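Local coordinates for protein ABC transporter (Caldanaerobius, PDB 4G68) that probably binds xylan-derived oligosaccharides outside the cell as the solute-binding component of an ABC transporter that serves xylan utilization in a thermophilic bacterium, at residues K57-Q62 against A339-K344; Q153-Y158 against M274-N279; A228-Q233 against K423-K428. All blocks are in the same frame, centred on the assembly; numbering follows the deposited sequence.

Interaction 1 of 3, residues K57-Q62 against A339-K344; sequences KEIIDQ and AKYLAK
Ile59 and Leu342 mark the closest backbone approach of two helical segments, 57-62 and 339-344, with CA atoms 7.5 Å apart. The segment axes come within 10.7 Å and run roughly antiparallel, at 143°, a wide spacing that side chains bridge. This is helix-on-helix packing in the N-terminal alpha/beta lobe of a periplasmic-binding-protein fold: the two helices lie side by side over the sheet, and Ile60 and Leu342 both rest on Phe43 of strand 40-45. Tyr341 has the largest share of the contact. A chi1 of 163° turns its ring away from its own backbone N and across to the facing helix, where CE2 meets the Ile59 methyl CG2 at 3.6 Å in an oblique approach. Nearer the sheet, Leu342 CD2 touches Ile60 CD1 at 3.9 Å and Ile59 CG2 at 4.1 Å, one methyl serving both isoleucines. On the more exposed side, the aliphatic part of Gln62 crosses the tyrosine at about a right angle, with CB 3.7 Å from Tyr341 OH; its NE2 makes a weak hydrogen bond to Glu66. The Tyr341 ring also meets Trp63, one residue further along the same helix as Gln62. Polar contact between the segments comes down to the phenol, which donates to a main-chain carbonyl of the facing helix. Ile59 O lies in the plane of the Tyr341 ring at its edge, and Tyr341 OH sits 3.2 Å from that oxygen, tilted 22° from the carbonyl plane.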
loop_
_atom_site.group_PDB
_atom_site.type_symbol
_atom_site.label_atom_id
_atom_site.label_comp_id
_atom_site.label_asym_id
_atom_site.label_seq_id
_atom_site.Cartn_x
_atom_site.Cartn_y
_atom_site.Cartn_z
ATOM N N LYS C 57 -16.957 10.739 -5.218
ATOM C CA LYS C 57 -17.849 11.886 -5.465
ATOM C C LYS C 57 -19.289 11.577 -5.069
ATOM O O LYS C 57 -19.971 12.426 -4.447
ATOM C CB LYS C 57 -17.796 12.358 -6.934
ATOM C CG LYS C 57 -18.528 13.682 -7.170
ATOM C CD LYS C 57 -17.842 14.794 -6.386
ATOM C CE LYS C 57 -18.710 16.015 -6.114
ATOM N NZ LYS C 57 -19.685 16.374 -7.191
ATOM N N GLU C 58 -19.741 10.370 -5.440
ATOM C CA GLU C 58 -21.092 9.897 -5.163
ATOM C C GLU C 58 -21.330 9.799 -3.651
ATOM O O GLU C 58 -22.332 10.281 -3.151
ATOM C CB GLU C 58 -21.343 8.533 -5.829
ATOM C CG GLU C 58 -21.310 8.581 -7.365
ATOM C CD GLU C 58 -21.558 7.226 -8.030
ATOM O OE1 GLU C 58 -21.460 6.166 -7.365
ATOM O OE2 GLU C 58 -21.858 7.215 -9.238
ATOM N N ILE C 59 -20.409 9.156 -2.945
ATOM C CA ILE C 59 -20.430 9.092 -1.503
ATOM C C ILE C 59 -20.570 10.485 -0.885
ATOM O O ILE C 59 -21.451 10.686 -0.050
ATOM C CB ILE C 59 -19.168 8.418 -0.917
ATOM C CG1 ILE C 59 -19.111 6.940 -1.298
ATOM C CG2 ILE C 59 -19.200 8.536 0.599
ATOM C CD1 ILE C 59 -17.754 6.301 -1.087
ATOM N N ILE C 60 -19.715 11.426 -1.282
ATOM C CA ILE C 60 -19.829 12.835 -0.848
ATOM C C ILE C 60 -21.234 13.366 -1.154
ATOM O O ILE C 60 -21.876 13.954 -0.272
ATOM C CB ILE C 60 -18.810 13.790 -1.546
ATOM C CG1 ILE C 60 -17.328 13.345 -1.469
ATOM C CG2 ILE C 60 -19.005 15.237 -1.094
ATOM C CD1 ILE C 60 -16.736 13.030 -0.134
ATOM N N ASP C 61 -21.707 13.153 -2.383
ATOM C CA ASP C 61 -23.032 13.676 -2.785
ATOM C C ASP C 61 -24.157 13.144 -1.867
ATOM O O ASP C 61 -25.030 13.919 -1.407
ATOM C CB ASP C 61 -23.327 13.417 -4.274
ATOM C CG ASP C 61 -22.373 14.162 -5.209
ATOM O OD1 ASP C 61 -21.526 14.991 -4.762
ATOM O OD2 ASP C 61 -22.462 13.888 -6.413
ATOM N N GLN C 62 -24.128 11.843 -1.563
ATOM C CA GLN C 62 -25.150 11.310 -0.682
ATOM C C GLN C 62 -25.064 11.933 0.723
ATOM O O GLN C 62 -26.093 12.212 1.356
ATOM C CB GLN C 62 -25.107 9.794 -0.595
ATOM C CG GLN C 62 -26.367 9.277 0.089
ATOM C CD GLN C 62 -26.411 7.774 0.265
ATOM O OE1 GLN C 62 -26.251 6.999 -0.703
ATOM N NE2 GLN C 62 -26.657 7.349 1.519
ATOM N N ALA C 339 -16.233 12.061 9.150
ATOM C CA ALA C 339 -15.102 11.137 8.973
ATOM C C ALA C 339 -15.607 9.700 9.208
ATOM O O ALA C 339 -15.385 8.819 8.339
ATOM C CB ALA C 339 -13.934 11.459 9.907
ATOM N N LYS C 340 -16.311 9.474 10.327
ATOM C CA LYS C 340 -16.921 8.145 10.576
ATOM C C LYS C 340 -17.732 7.570 9.421
ATOM O O LYS C 340 -17.603 6.364 9.084
ATOM C CB LYS C 340 -17.814 8.200 11.785
ATOM C CG LYS C 340 -17.045 8.172 13.069
ATOM C CD LYS C 340 -18.000 8.068 14.246
ATOM C CE LYS C 340 -17.596 8.955 15.389
ATOM N NZ LYS C 340 -18.461 8.716 16.583
ATOM N N TYR C 341 -18.565 8.411 8.831
ATOM C CA TYR C 341 -19.368 8.034 7.633
ATOM C C TYR C 341 -18.455 7.818 6.410
ATOM O O TYR C 341 -18.520 6.820 5.751
ATOM C CB TYR C 341 -20.472 9.086 7.341
ATOM C CG TYR C 341 -21.074 9.020 5.953
ATOM C CD1 TYR C 341 -22.293 8.357 5.744
ATOM C CD2 TYR C 341 -20.452 9.654 4.851
ATOM C CE1 TYR C 341 -22.884 8.302 4.483
ATOM C CE2 TYR C 341 -21.018 9.580 3.582
ATOM C CZ TYR C 341 -22.236 8.914 3.409
ATOM O OH TYR C 341 -22.860 8.831 2.168
ATOM N N LEU C 342 -17.592 8.760 6.131
ATOM C CA LEU C 342 -16.711 8.634 4.970
ATOM C C LEU C 342 -15.838 7.373 5.025
ATOM O O LEU C 342 -15.659 6.700 3.995
ATOM C CB LEU C 342 -15.803 9.836 4.937
ATOM C CG LEU C 342 -16.498 11.135 4.545
ATOM C CD1 LEU C 342 -15.450 12.237 4.645
ATOM C CD2 LEU C 342 -17.090 10.975 3.108
ATOM N N ALA C 343 -15.307 7.064 6.210
ATOM C CA ALA C 343 -14.463 5.883 6.408
ATOM C C ALA C 343 -15.195 4.582 6.085
ATOM O O ALA C 343 -14.712 3.798 5.251
ATOM C CB ALA C 343 -13.920 5.854 7.820
ATOM N N LYS C 344 -16.363 4.381 6.716
ATOM C CA LYS C 344 -17.214 3.230 6.392
ATOM C C LYS C 344 -17.524 3.126 4.893
ATOM O O LYS C 344 -17.422 2.051 4.315
ATOM C CB LYS C 344 -18.524 3.242 7.223
ATOM C CG LYS C 344 -19.587 2.251 6.744
ATOM C CD LYS C 344 -19.207 0.774 6.939
ATOM C CE LYS C 344 -20.237 -0.182 6.317
ATOM N NZ LYS C 344 -19.873 -1.620 6.582
#

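Interaction 2 of 3, residues Q153-Y158 against M274-N279; sequences QASVLY and MYFGGN
Val156 and Gly277 exchange a pair of backbone hydrogen bonds in an antiparallel strand pairing, where segment 153-158 of the long strand 144-160 runs against strand 274-278 in the mixed beta-sheet of this solute-binding protein. Val156 N donates to Gly277 O at 2.8 Å, and Gly277 N returns a bond to Val156 O. Tyr158 and Tyr275 form the next hydrogen-bonded pair: Tyr158 N gives a nearly straight bond to Tyr275 O, and Tyr275 N gives a longer one, 3.3 Å, to Tyr158 O. Beyond the strand end the ladder continues through Asn279. Its N donates to Ala154 O, while its side chain takes the place of a main-chain acceptor: OD1 receives Ala154 N at 2.7 Å, with the donor standing 57° out of the amide carbonyl plane. A chi1 of 59°, setting CG between the backbone N and the carbonyl carbon, folds the amide back to that NH. Other polar ends are satisfied outside the pair of segments: Tyr275 OH by Asp281, Ser155 OG by the backbone N of Ile316. Phe276 packs beside Leu157 and Ser155, its CZ 3.6 Å from Ser155 CB. On the other face of the sheet, the Tyr158 and Tyr275 side chains run side by side with ring planes 69° apart, each also meeting Phe285 edge-to-face. Val156 CG1 sits over the centre of the Tyr158 ring, 3.6 Å above its plane, while the phenol reaches along the partner strand, where Tyr158 OH donates to Gly278 O at 2.8 Å.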
loop_
_atom_site.group_PDB
_atom_site.type_symbol
_atom_site.label_atom_id
_atom_site.label_comp_id
_atom_site.label_asym_id
_atom_site.label_seq_id
_atom_site.Cartn_x
_atom_site.Cartn_y
_atom_site.Cartn_z
ATOM N N GLN C 153 -3.793 -2.819 3.763
ATOM C CA GLN C 153 -3.005 -3.242 2.597
ATOM C C GLN C 153 -2.457 -4.648 2.785
ATOM O O GLN C 153 -2.371 -5.181 3.936
ATOM C CB GLN C 153 -1.801 -2.244 2.390
ATOM C CG GLN C 153 -2.240 -0.746 2.126
ATOM C CD GLN C 153 -1.062 0.250 1.892
ATOM O OE1 GLN C 153 0.095 -0.108 1.993
ATOM N NE2 GLN C 153 -1.367 1.502 1.616
ATOM N N ALA C 154 -2.072 -5.263 1.657
ATOM C CA ALA C 154 -1.421 -6.556 1.681
ATOM C C ALA C 154 -0.604 -6.629 0.399
ATOM O O ALA C 154 -1.030 -6.082 -0.641
ATOM C CB ALA C 154 -2.483 -7.662 1.726
ATOM N N SER C 155 0.556 -7.281 0.482
ATOM C CA SER C 155 1.405 -7.476 -0.741
ATOM C C SER C 155 0.852 -8.567 -1.642
ATOM O O SER C 155 0.540 -9.676 -1.144
ATOM C CB SER C 155 2.861 -7.802 -0.367
ATOM O OG SER C 155 2.943 -8.768 0.716
ATOM N N VAL C 156 0.863 -8.337 -2.964
ATOM C CA VAL C 156 0.294 -9.333 -3.872
ATOM C C VAL C 156 1.197 -9.502 -5.083
ATOM O O VAL C 156 1.624 -8.497 -5.637
ATOM C CB VAL C 156 -1.068 -8.861 -4.422
ATOM C CG1 VAL C 156 -1.666 -9.868 -5.421
ATOM C CG2 VAL C 156 -2.044 -8.623 -3.269
ATOM N N LEU C 157 1.428 -10.777 -5.505
ATOM C CA LEU C 157 1.962 -11.067 -6.833
ATOM C C LEU C 157 0.761 -11.306 -7.752
ATOM O O LEU C 157 -0.028 -12.250 -7.560
ATOM C CB LEU C 157 2.970 -12.255 -6.809
ATOM C CG LEU C 157 3.587 -12.769 -8.142
ATOM C CD1 LEU C 157 4.330 -11.694 -8.933
ATOM C CD2 LEU C 157 4.479 -13.971 -7.869
ATOM N N TYR C 158 0.657 -10.477 -8.798
ATOM C CA TYR C 158 -0.368 -10.633 -9.828
ATOM C C TYR C 158 0.223 -11.403 -10.987
ATOM O O TYR C 158 1.288 -11.054 -11.470
ATOM C CB TYR C 158 -0.835 -9.260 -10.326
ATOM C CG TYR C 158 -1.440 -8.414 -9.236
ATOM C CD1 TYR C 158 -2.799 -8.460 -8.970
ATOM C CD2 TYR C 158 -0.663 -7.512 -8.515
ATOM C CE1 TYR C 158 -3.372 -7.661 -7.982
ATOM C CE2 TYR C 158 -1.223 -6.719 -7.515
ATOM C CZ TYR C 158 -2.560 -6.791 -7.265
ATOM O OH TYR C 158 -3.087 -5.976 -6.283
ATOM N N MET C 274 3.878 -10.454 -15.030
ATOM C CA MET C 274 3.698 -10.201 -13.602
ATOM C C MET C 274 3.783 -8.730 -13.172
ATOM O O MET C 274 4.187 -7.855 -13.943
ATOM C CB MET C 274 4.664 -11.060 -12.696
ATOM C CG MET C 274 4.823 -12.539 -13.084
ATOM S SD MET C 274 6.129 -13.484 -12.245
ATOM C CE MET C 274 5.341 -13.975 -10.718
ATOM N N TYR C 275 3.203 -8.464 -11.983
ATOM C CA TYR C 275 3.277 -7.159 -11.272
ATOM C C TYR C 275 3.294 -7.513 -9.838
ATOM O O TYR C 275 2.536 -8.414 -9.404
ATOM C CB TYR C 275 2.022 -6.455 -11.443
ATOM C CG TYR C 275 1.909 -5.098 -10.890
ATOM C CD1 TYR C 275 2.122 -3.979 -11.708
ATOM C CD2 TYR C 275 1.444 -4.888 -9.564
ATOM C CE1 TYR C 275 1.977 -2.696 -11.205
ATOM C CE2 TYR C 275 1.302 -3.597 -9.074
ATOM C CZ TYR C 275 1.562 -2.504 -9.881
ATOM O OH TYR C 275 1.437 -1.212 -9.353
ATOM N N PHE C 276 4.081 -6.762 -9.073
ATOM C CA PHE C 276 4.037 -6.971 -7.666
ATOM C C PHE C 276 3.788 -5.686 -6.882
ATOM O O PHE C 276 4.420 -4.681 -7.085
ATOM C CB PHE C 276 5.321 -7.660 -7.195
ATOM C CG PHE C 276 5.386 -7.812 -5.727
ATOM C CD1 PHE C 276 4.707 -8.844 -5.104
ATOM C CD2 PHE C 276 6.090 -6.889 -4.947
ATOM C CE1 PHE C 276 4.698 -8.973 -3.732
ATOM C CE2 PHE C 276 6.063 -7.002 -3.566
ATOM C CZ PHE C 276 5.397 -8.037 -2.974
ATOM N N GLY C 277 2.828 -5.724 -5.981
ATOM C CA GLY C 277 2.666 -4.502 -5.267
ATOM C C GLY C 277 1.593 -4.628 -4.263
ATOM O O GLY C 277 1.386 -5.713 -3.680
ATOM N N GLY C 278 0.961 -3.497 -4.029
ATOM C CA GLY C 278 -0.151 -3.443 -3.099
ATOM C C GLY C 278 -1.424 -4.054 -3.672
ATOM O O GLY C 278 -1.688 -4.037 -4.908
ATOM N N ASN C 279 -2.235 -4.592 -2.763
ATOM C CA ASN C 279 -3.545 -5.043 -3.152
ATOM C C ASN C 279 -4.395 -3.901 -3.826
ATOM O O ASN C 279 -5.343 -4.191 -4.564
ATOM C CB ASN C 279 -4.245 -5.495 -1.873
ATOM C CG ASN C 279 -4.331 -4.364 -0.881
ATOM O OD1 ASN C 279 -3.303 -3.895 -0.345
ATOM N ND2 ASN C 279 -5.527 -3.821 -0.736
#

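Interaction 3 of 3, residues A228-Q233 against K423-K428; sequences ASFDNQ and KQMQQK
Gln426 meets the loop 228-233 through a bent side chain: chi1 of 175° carries CG away from its own backbone N, and a turn at chi2 (73°) swings the amide across to Ser229 and Phe230. There OE1 accepts the Phe230 backbone N at 2.8 Å, the donor lying well above the amide carbonyl plane rather than on a lone pair. The same oxygen also accepts from Asn430 ND2, just past the helical segment, which should steady the amide's rotation. Ser229 OG lies close to this amide, 3.0 Å from Gln426 CD. That hydroxyl oxygen has a second role within the loop, accepting the Asp231 backbone N at 3.0 Å in an ST turn, and Asp231 is itself the centre of an inverse gamma turn. The contact thus lays a tightly turned linker, between helices 217-224 and 233-248, against the C-terminal helix 418-429 of the solute-binding protein, on the outside of the lobe away from the N-terminal strands. Asn232 ends the linker as N-cap of the helix that follows, its OD1 accepting Ala234 N. Phe230 supplies the apolar part. It touches Ala223 and Leu224 of helix 217-224 and also meets Met425, which doubles back at chi2 and chi3 to bring its methyl over one ring face. Met425 CE stands 4.0 Å from the Phe230 ring centroid in a CH-pi contact, offset toward the rim, and Met425 CB touches Phe230 CB at 3.8 Å. Toward solvent, Lys423 runs its aliphatic chain past the Asp231 carboxylate, with CD 3.5 Å from Asp231 OD2, and its ammonium NZ forms a salt bridge with Asp231 OD2 at 3.3 Å, the hydrogen bond within it weak.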
loop_
_atom_site.group_PDB
_atom_site.type_symbol
_atom_site.label_atom_id
_atom_site.label_comp_id
_atom_site.label_asym_id
_atom_site.label_seq_id
_atom_site.Cartn_x
_atom_site.Cartn_y
_atom_site.Cartn_z
ATOM N N ALA C 228 18.081 -3.297 16.106
ATOM C CA ALA C 228 19.068 -4.060 15.336
ATOM C C ALA C 228 19.694 -3.146 14.270
ATOM O O ALA C 228 19.166 -2.085 13.939
ATOM C CB ALA C 228 18.412 -5.285 14.678
ATOM N N SER C 229 20.849 -3.551 13.758
ATOM C CA SER C 229 21.467 -2.829 12.660
ATOM C C SER C 229 20.859 -3.292 11.317
ATOM O O SER C 229 20.547 -4.483 11.140
ATOM C CB SER C 229 22.971 -3.088 12.664
ATOM O OG SER C 229 23.560 -2.529 11.518
ATOM N N PHE C 230 20.720 -2.352 10.386
ATOM C CA PHE C 230 20.388 -2.632 8.972
ATOM C C PHE C 230 21.507 -3.376 8.213
ATOM O O PHE C 230 21.271 -4.053 7.184
ATOM C CB PHE C 230 20.110 -1.328 8.225
ATOM C CG PHE C 230 18.798 -0.700 8.562
ATOM C CD1 PHE C 230 17.619 -1.185 8.013
ATOM C CD2 PHE C 230 18.751 0.404 9.420
ATOM C CE1 PHE C 230 16.401 -0.563 8.316
ATOM C CE2 PHE C 230 17.541 1.026 9.739
ATOM C CZ PHE C 230 16.365 0.530 9.183
ATOM N N ASP C 231 22.733 -3.203 8.680
ATOM C CA ASP C 231 23.871 -3.873 8.055
ATOM C C ASP C 231 23.928 -5.307 8.620
ATOM O O ASP C 231 24.692 -5.607 9.525
ATOM C CB ASP C 231 25.180 -3.094 8.326
ATOM C CG ASP C 231 26.328 -3.538 7.423
ATOM O OD1 ASP C 231 26.112 -4.382 6.523
ATOM O OD2 ASP C 231 27.472 -3.048 7.609
ATOM N N ASN C 232 23.052 -6.161 8.093
ATOM C CA ASN C 232 22.889 -7.529 8.537
ATOM C C ASN C 232 22.759 -8.369 7.262
ATOM O O ASN C 232 22.181 -7.925 6.282
ATOM C CB ASN C 232 21.618 -7.595 9.392
ATOM C CG ASN C 232 21.224 -9.009 9.779
ATOM O OD1 ASN C 232 20.903 -9.855 8.913
ATOM N ND2 ASN C 232 21.213 -9.281 11.096
ATOM N N GLN C 233 23.275 -9.592 7.279
ATOM C CA GLN C 233 23.341 -10.416 6.051
ATOM C C GLN C 233 21.972 -10.630 5.359
ATOM O O GLN C 233 21.843 -10.601 4.093
ATOM C CB GLN C 233 23.963 -11.786 6.359
ATOM C CG GLN C 233 24.431 -12.536 5.119
ATOM C CD GLN C 233 25.474 -11.751 4.356
ATOM O OE1 GLN C 233 25.312 -11.462 3.170
ATOM N NE2 GLN C 233 26.550 -11.386 5.043
ATOM N N LYS C 423 25.427 -0.914 4.463
ATOM C CA LYS C 423 26.299 0.034 5.196
ATOM C C LYS C 423 25.693 1.423 5.277
ATOM O O LYS C 423 25.657 2.024 6.365
ATOM C CB LYS C 423 27.675 0.159 4.527
ATOM C CG LYS C 423 28.609 -1.023 4.747
ATOM C CD LYS C 423 29.541 -0.815 5.942
ATOM C CE LYS C 423 30.776 -1.692 5.820
ATOM N NZ LYS C 423 30.514 -3.075 6.306
ATOM N N GLN C 424 25.249 1.925 4.119
ATOM C CA GLN C 424 24.622 3.223 4.007
ATOM C C GLN C 424 23.230 3.292 4.660
ATOM O O GLN C 424 22.810 4.371 5.077
ATOM C CB GLN C 424 24.580 3.692 2.556
ATOM C CG GLN C 424 25.954 4.045 2.003
ATOM C CD GLN C 424 25.914 4.622 0.607
ATOM O OE1 GLN C 424 25.127 5.530 0.313
ATOM N NE2 GLN C 424 26.774 4.116 -0.257
ATOM N N MET C 425 22.518 2.166 4.755
ATOM C CA MET C 425 21.184 2.163 5.421
ATOM C C MET C 425 21.418 2.391 6.906
ATOM O O MET C 425 20.776 3.251 7.527
ATOM C CB MET C 425 20.398 0.867 5.160
ATOM C CG MET C 425 19.649 0.821 3.825
ATOM S SD MET C 425 18.192 1.897 3.746
ATOM C CE MET C 425 17.257 1.042 5.009
ATOM N N GLN C 426 22.401 1.683 7.454
ATOM C CA GLN C 426 22.714 1.790 8.873
ATOM C C GLN C 426 23.324 3.149 9.281
ATOM O O GLN C 426 22.919 3.717 10.311
ATOM C CB GLN C 426 23.576 0.624 9.319
ATOM C CG GLN C 426 24.049 0.702 10.758
ATOM C CD GLN C 426 22.958 0.427 11.776
ATOM O OE1 GLN C 426 21.811 0.007 11.446
ATOM N NE2 GLN C 426 23.312 0.607 13.045
ATOM N N GLN C 427 24.254 3.669 8.477
ATOM C CA GLN C 427 24.868 4.973 8.739
ATOM C C GLN C 427 23.893 6.158 8.613
ATOM O O GLN C 427 23.903 7.079 9.453
ATOM C CB GLN C 427 26.100 5.195 7.844
ATOM C CG GLN C 427 26.596 6.646 7.815
ATOM C CD GLN C 427 27.427 7.048 9.033
ATOM O OE1 GLN C 427 27.354 6.438 10.108
ATOM N NE2 GLN C 427 28.227 8.083 8.852
ATOM N N LYS C 428 23.060 6.140 7.574
ATOM C CA LYS C 428 22.203 7.287 7.274
ATOM C C LYS C 428 20.926 7.345 8.117
ATOM O O LYS C 428 20.394 8.432 8.396
ATOM C CB LYS C 428 21.867 7.338 5.792
ATOM C CG LYS C 428 22.990 7.836 4.915
ATOM C CD LYS C 428 22.755 7.311 3.510
ATOM C CE LYS C 428 23.798 7.807 2.532
ATOM N NZ LYS C 428 23.283 9.133 2.179
#

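Overall arrangement
From the N terminus, the chain leaves helix 52-66 and comes back against it at helix 332-353, so interaction 1 closes a loop of 276 residues. Within that loop lies the whole of interaction 2, where strand 144-160 is rejoined by strand 274-278 after a largely helical excursion. Interaction 3 starts inside this excursion, at 228-233, but ends near the C terminus at 423-428; it therefore crosses both others. Interaction 1 fastens helices over the N-terminal strands, interaction 2 builds the sheet near the middle of the chain, and interaction 3 attaches the C-terminal helix on the far side, with the centres of interactions 1 and 3 about 43 Å apart.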